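Local coordinates for protein fructose-2,6-bisphosphatase TIGAR B (Danio rerio, PDB 3E9D) that probably hydrolyses fructose-2,6-bisphosphate and fructose-1,6-bisphosphate, lowering glycolytic flux, as a member of the phosphoglycerate mutase family of histidine phosphatases, at residues Phe55-Glu67 against Thr79-Gly91. Sequence-based numbering, arbitrary orientation.
With PO4 (phosphate ion), chain C.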
loop_
_atom_site.group_PDB
_atom_site.type_symbol
_atom_site.label_atom_id
_atom_site.label_comp_id
_atom_site.label_asym_id
_atom_site.label_seq_id
_atom_site.Cartn_x
_atom_site.Cartn_y
_atom_site.Cartn_z
ATOM N N PHE A 55 9.539 0.370 2.254
ATOM C CA PHE A 55 9.406 -0.917 1.572
ATOM C C PHE A 55 8.789 -0.675 0.204
ATOM O O PHE A 55 7.790 0.053 0.075
ATOM C CB PHE A 55 8.540 -1.879 2.393
ATOM C CG PHE A 55 9.007 -2.020 3.816
ATOM C CD1 PHE A 55 10.083 -2.834 4.116
ATOM C CD2 PHE A 55 8.417 -1.275 4.836
ATOM C CE1 PHE A 55 10.563 -2.933 5.425
ATOM C CE2 PHE A 55 8.887 -1.369 6.160
ATOM C CZ PHE A 55 9.961 -2.200 6.449
ATOM N N VAL A 56 9.381 -1.273 -0.821
ATOM C CA VAL A 56 8.912 -1.056 -2.185
ATOM C C VAL A 56 8.909 -2.377 -2.911
ATOM O O VAL A 56 9.760 -3.238 -2.643
ATOM C CB VAL A 56 9.868 -0.098 -2.958
ATOM C CG1 VAL A 56 9.192 0.418 -4.217
ATOM C CG2 VAL A 56 10.286 1.082 -2.068
ATOM N N SER A 57 8.004 -2.535 -3.870
ATOM C CA SER A 57 8.094 -3.705 -4.736
ATOM C C SER A 57 9.389 -3.658 -5.579
ATOM O O SER A 57 10.047 -2.611 -5.682
ATOM C CB SER A 57 6.850 -3.847 -5.607
ATOM O OG SER A 57 7.009 -3.271 -6.879
ATOM N N ASN A 58 9.744 -4.815 -6.130
ATOM C CA ASN A 58 10.887 -4.992 -7.014
ATOM C C ASN A 58 10.692 -4.366 -8.413
ATOM O O ASN A 58 11.607 -4.412 -9.226
ATOM C CB ASN A 58 11.122 -6.517 -7.189
ATOM C CG ASN A 58 9.898 -7.218 -7.771
ATOM O OD1 ASN A 58 8.824 -7.175 -7.187
ATOM N ND2 ASN A 58 10.051 -7.848 -8.938
ATOM N N LEU A 59 9.507 -3.823 -8.707
ATOM C CA LEU A 59 9.178 -3.341 -10.064
ATOM C C LEU A 59 9.583 -1.873 -10.258
ATOM O O LEU A 59 9.402 -1.063 -9.364
ATOM C CB LEU A 59 7.682 -3.557 -10.382
ATOM C CG LEU A 59 7.240 -5.040 -10.356
ATOM C CD1 LEU A 59 5.705 -5.187 -10.411
ATOM C CD2 LEU A 59 7.911 -5.804 -11.485
ATOM N N GLN A 60 10.168 -1.573 -11.420
ATOM C CA GLN A 60 10.784 -0.270 -11.688
ATOM C C GLN A 60 9.836 0.906 -11.410
ATOM O O GLN A 60 10.240 1.884 -10.774
ATOM C CB GLN A 60 11.310 -0.203 -13.130
ATOM C CG GLN A 60 11.865 1.166 -13.496
ATOM C CD GLN A 60 12.437 1.259 -14.901
ATOM O OE1 GLN A 60 12.019 0.547 -15.827
ATOM N NE2 GLN A 60 13.396 2.162 -15.071
ATOM N N ARG A 61 8.584 0.807 -11.871
ATOM C CA ARG A 61 7.622 1.912 -11.702
ATOM C C ARG A 61 7.440 2.293 -10.226
ATOM O O ARG A 61 7.266 3.469 -9.904
ATOM C CB ARG A 61 6.267 1.612 -12.381
ATOM C CG ARG A 61 5.539 0.331 -11.910
ATOM C CD ARG A 61 4.538 -0.117 -12.988
ATOM N NE ARG A 61 3.709 -1.265 -12.603
ATOM C CZ ARG A 61 4.021 -2.539 -12.856
ATOM N NH1 ARG A 61 5.153 -2.834 -13.480
ATOM N NH2 ARG A 61 3.191 -3.517 -12.498
ATOM N N ALA A 62 7.487 1.288 -9.349
ATOM C CA ALA A 62 7.339 1.475 -7.899
ATOM C C ALA A 62 8.636 1.994 -7.263
ATOM O O ALA A 62 8.627 2.959 -6.456
ATOM C CB ALA A 62 6.892 0.138 -7.235
ATOM N N ILE A 63 9.759 1.363 -7.627
ATOM C CA ILE A 63 11.072 1.844 -7.183
ATOM C C ILE A 63 11.302 3.335 -7.505
ATOM O O ILE A 63 11.744 4.094 -6.644
ATOM C CB ILE A 63 12.228 0.997 -7.767
ATOM C CG1 ILE A 63 12.113 -0.447 -7.232
ATOM C CG2 ILE A 63 13.609 1.639 -7.411
ATOM C CD1 ILE A 63 12.883 -1.466 -8.017
ATOM N N GLN A 64 11.009 3.738 -8.739
ATOM C CA GLN A 64 11.152 5.153 -9.138
ATOM C C GLN A 64 10.282 6.103 -8.314
ATOM O O GLN A 64 10.711 7.195 -7.957
ATOM C CB GLN A 64 10.794 5.321 -10.601
ATOM C CG GLN A 64 11.773 4.713 -11.559
ATOM C CD GLN A 64 11.312 4.918 -12.977
ATOM O OE1 GLN A 64 10.358 4.289 -13.432
ATOM N NE2 GLN A 64 11.973 5.834 -13.685
ATOM N N THR A 65 9.054 5.676 -8.027
ATOM C CA THR A 65 8.126 6.461 -7.233
ATOM C C THR A 65 8.658 6.616 -5.817
ATOM O O THR A 65 8.704 7.734 -5.274
ATOM C CB THR A 65 6.719 5.818 -7.229
ATOM O OG1 THR A 65 6.244 5.761 -8.576
ATOM C CG2 THR A 65 5.717 6.634 -6.356
ATOM N N ALA A 66 9.115 5.503 -5.238
ATOM C CA ALA A 66 9.701 5.546 -3.899
ATOM C C ALA A 66 10.936 6.452 -3.863
ATOM O O ALA A 66 11.125 7.218 -2.902
ATOM C CB ALA A 66 10.041 4.148 -3.418
ATOM N N GLU A 67 11.771 6.373 -4.904
ATOM C CA GLU A 67 12.997 7.167 -4.943
ATOM C C GLU A 67 12.664 8.670 -4.985
ATOM O O GLU A 67 13.321 9.485 -4.346
ATOM C CB GLU A 67 13.864 6.805 -6.145
ATOM C CG GLU A 67 14.548 5.454 -6.031
ATOM C CD GLU A 67 15.249 5.050 -7.324
ATOM O OE1 GLU A 67 14.772 5.438 -8.422
ATOM O OE2 GLU A 67 16.265 4.324 -7.242
ATOM N N THR A 79 17.150 6.681 5.880
ATOM C CA THR A 79 16.317 5.471 5.797
ATOM C C THR A 79 16.634 4.661 4.541
ATOM O O THR A 79 16.579 5.184 3.443
ATOM C CB THR A 79 14.820 5.829 5.818
ATOM O OG1 THR A 79 14.520 6.495 7.053
ATOM C CG2 THR A 79 13.968 4.577 5.701
ATOM N N GLU A 80 16.958 3.385 4.683
ATOM C CA GLU A 80 17.203 2.597 3.470
ATOM C C GLU A 80 15.904 2.108 2.818
ATOM O O GLU A 80 14.946 1.752 3.489
ATOM C CB GLU A 80 18.213 1.450 3.681
ATOM C CG GLU A 80 17.689 0.269 4.480
ATOM C CD GLU A 80 18.576 -0.974 4.373
ATOM O OE1 GLU A 80 18.838 -1.463 3.242
ATOM O OE2 GLU A 80 18.985 -1.485 5.439
ATOM N N MET A 81 15.878 2.124 1.498
ATOM C CA MET A 81 14.765 1.579 0.752
ATOM C C MET A 81 14.945 0.056 0.679
ATOM O O MET A 81 15.939 -0.409 0.157
ATOM C CB MET A 81 14.768 2.214 -0.633
ATOM C CG MET A 81 13.579 1.929 -1.480
ATOM S SD MET A 81 13.662 2.750 -3.100
ATOM C CE MET A 81 13.793 4.442 -2.586
ATOM N N ILE A 82 13.997 -0.710 1.218
ATOM C CA ILE A 82 14.035 -2.180 1.154
ATOM C C ILE A 82 13.133 -2.666 0.019
ATOM O O ILE A 82 11.928 -2.403 0.017
ATOM C CB ILE A 82 13.544 -2.839 2.499
ATOM C CG1 ILE A 82 14.324 -2.321 3.714
ATOM C CG2 ILE A 82 13.559 -4.372 2.433
ATOM C CD1 ILE A 82 15.768 -2.661 3.712
ATOM N N LEU A 83 13.718 -3.369 -0.947
ATOM C CA LEU A 83 12.937 -3.964 -2.026
ATOM C C LEU A 83 12.337 -5.271 -1.533
ATOM O O LEU A 83 13.057 -6.122 -1.009
ATOM C CB LEU A 83 13.821 -4.201 -3.249
ATOM C CG LEU A 83 14.097 -3.022 -4.212
ATOM C CD1 LEU A 83 14.214 -1.672 -3.539
ATOM C CD2 LEU A 83 15.332 -3.308 -5.065
ATOM N N ASP A 84 11.026 -5.428 -1.654
ATOM C CA ASP A 84 10.392 -6.676 -1.265
ATOM C C ASP A 84 9.485 -7.174 -2.382
ATOM O O ASP A 84 8.445 -6.579 -2.640
ATOM C CB ASP A 84 9.620 -6.548 0.061
ATOM C CG ASP A 84 9.213 -7.926 0.646
ATOM O OD1 ASP A 84 9.154 -8.932 -0.123
ATOM O OD2 ASP A 84 8.942 -8.003 1.877
ATOM N N PRO A 85 9.873 -8.287 -3.039
ATOM C CA PRO A 85 9.078 -8.851 -4.122
ATOM C C PRO A 85 7.657 -9.234 -3.694
ATOM O O PRO A 85 6.789 -9.356 -4.553
ATOM C CB PRO A 85 9.862 -10.102 -4.518
ATOM C CG PRO A 85 11.272 -9.822 -4.074
ATOM C CD PRO A 85 11.093 -9.087 -2.785
ATOM N N LEU A 86 7.401 -9.394 -2.391
ATOM C CA LEU A 86 6.036 -9.695 -1.951
ATOM C C LEU A 86 5.059 -8.550 -2.257
ATOM O O LEU A 86 3.846 -8.765 -2.319
ATOM C CB LEU A 86 5.994 -10.067 -0.451
ATOM C CG LEU A 86 6.583 -11.415 0.000
ATOM C CD1 LEU A 86 6.751 -11.449 1.554
ATOM C CD2 LEU A 86 5.688 -12.574 -0.474
ATOM N N LEU A 87 5.590 -7.341 -2.466
ATOM C CA LEU A 87 4.751 -6.188 -2.836
ATOM C C LEU A 87 4.449 -6.013 -4.338
ATOM O O LEU A 87 3.839 -4.999 -4.720
ATOM C CB LEU A 87 5.379 -4.883 -2.319
ATOM C CG LEU A 87 5.624 -4.786 -0.813
ATOM C CD1 LEU A 87 6.303 -3.448 -0.469
ATOM C CD2 LEU A 87 4.284 -4.932 -0.045
ATOM N N ARG A 88 4.899 -6.945 -5.184
ATOM C CA ARG A 88 4.661 -6.856 -6.631
ATOM C C ARG A 88 3.183 -6.933 -6.953
ATOM O O ARG A 88 2.383 -7.497 -6.187
ATOM C CB ARG A 88 5.429 -7.935 -7.423
ATOM C CG ARG A 88 4.957 -9.393 -7.186
ATOM C CD ARG A 88 6.025 -10.404 -7.718
ATOM N NE ARG A 88 5.591 -11.793 -7.548
ATOM C CZ ARG A 88 5.752 -12.520 -6.440
ATOM N NH1 ARG A 88 6.330 -12.004 -5.352
ATOM N NH2 ARG A 88 5.324 -13.776 -6.414
ATOM N N GLU A 89 2.837 -6.381 -8.106
ATOM C CA GLU A 89 1.471 -6.367 -8.576
ATOM C C GLU A 89 0.938 -7.797 -8.781
ATOM O O GLU A 89 1.706 -8.720 -9.046
ATOM C CB GLU A 89 1.406 -5.592 -9.903
ATOM C CG GLU A 89 -0.012 -5.463 -10.520
ATOM C CD GLU A 89 -1.035 -4.839 -9.557
ATOM O OE1 GLU A 89 -1.194 -5.357 -8.428
ATOM O OE2 GLU A 89 -1.691 -3.826 -9.927
ATOM N N ARG A 90 -0.379 -7.959 -8.659
ATOM C CA ARG A 90 -1.043 -9.178 -9.067
ATOM C C ARG A 90 -0.579 -9.630 -10.456
ATOM O O ARG A 90 -0.508 -8.827 -11.400
ATOM C CB ARG A 90 -2.557 -8.961 -9.071
ATOM C CG ARG A 90 -3.336 -10.188 -9.500
ATOM C CD ARG A 90 -4.824 -10.002 -9.200
ATOM N NE ARG A 90 -5.520 -11.247 -9.486
ATOM C CZ ARG A 90 -6.837 -11.388 -9.488
ATOM N NH1 ARG A 90 -7.629 -10.348 -9.201
ATOM N NH2 ARG A 90 -7.353 -12.576 -9.774
ATOM N N GLY A 91 -0.252 -10.918 -10.579
ATOM C CA GLY A 91 0.138 -11.465 -11.881
ATOM C C GLY A 91 -1.071 -11.645 -12.780
ATOM O O GLY A 91 -2.104 -12.152 -12.341
HETATM P P PO4 C . -0.250 -1.218 -11.500
HETATM O O1 PO4 C . 1.136 -1.808 -11.435
HETATM O O2 PO4 C . -0.629 -0.481 -10.237
HETATM O O3 PO4 C . -0.348 -0.226 -12.636
HETATM O O4 PO4 C . -1.260 -2.311 -11.779
#
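Val56 and Met81 make the closest approach between apolar side chains of Phe55-Glu67 and Thr79-Gly91, with Val56 CG2 3.5 Å from Met81 CG, tighter than usual van der Waals contact. The Met81 chain then bends at its last torsion (chi3 -58°), laying CE 3.9 Å from Ala66 CB and 3.7 Å from Glu67 CG, so that the thioether bridges strand and helix. Beneath it the strands pair in parallel: Val56 N donates to Ile82 O (2.9 Å) and Asp84 N to Val56 O (2.7 Å). On the other sheet face, Phe55 and Ile82 lie side by side, and Leu87 CD1 packs on the backbone of Phe55 and Val56. Packing is sparser at the exposed Leu83, whose CD2 meets Ile63 CD1 at 4.3 Å. Past the strand ends, Arg61 grips phosphate O1 edge-on through NE and NH2, while NH2 also bonds Gly24 O. Glu89 OE2 lies 2.4 Å from phosphate O4, and its OE1 accepts from Arg90 N and Phe186 N. Without the Glu89 carboxylate, an alanine here would probably leave both amides lacking this acceptor. In this edge beta-alpha-beta unit, the helix's first turn and the segment after strand 81-83 bring Arg61 and Glu89 to the histidine phosphatase pocket, alongside residues including Arg10 and His183.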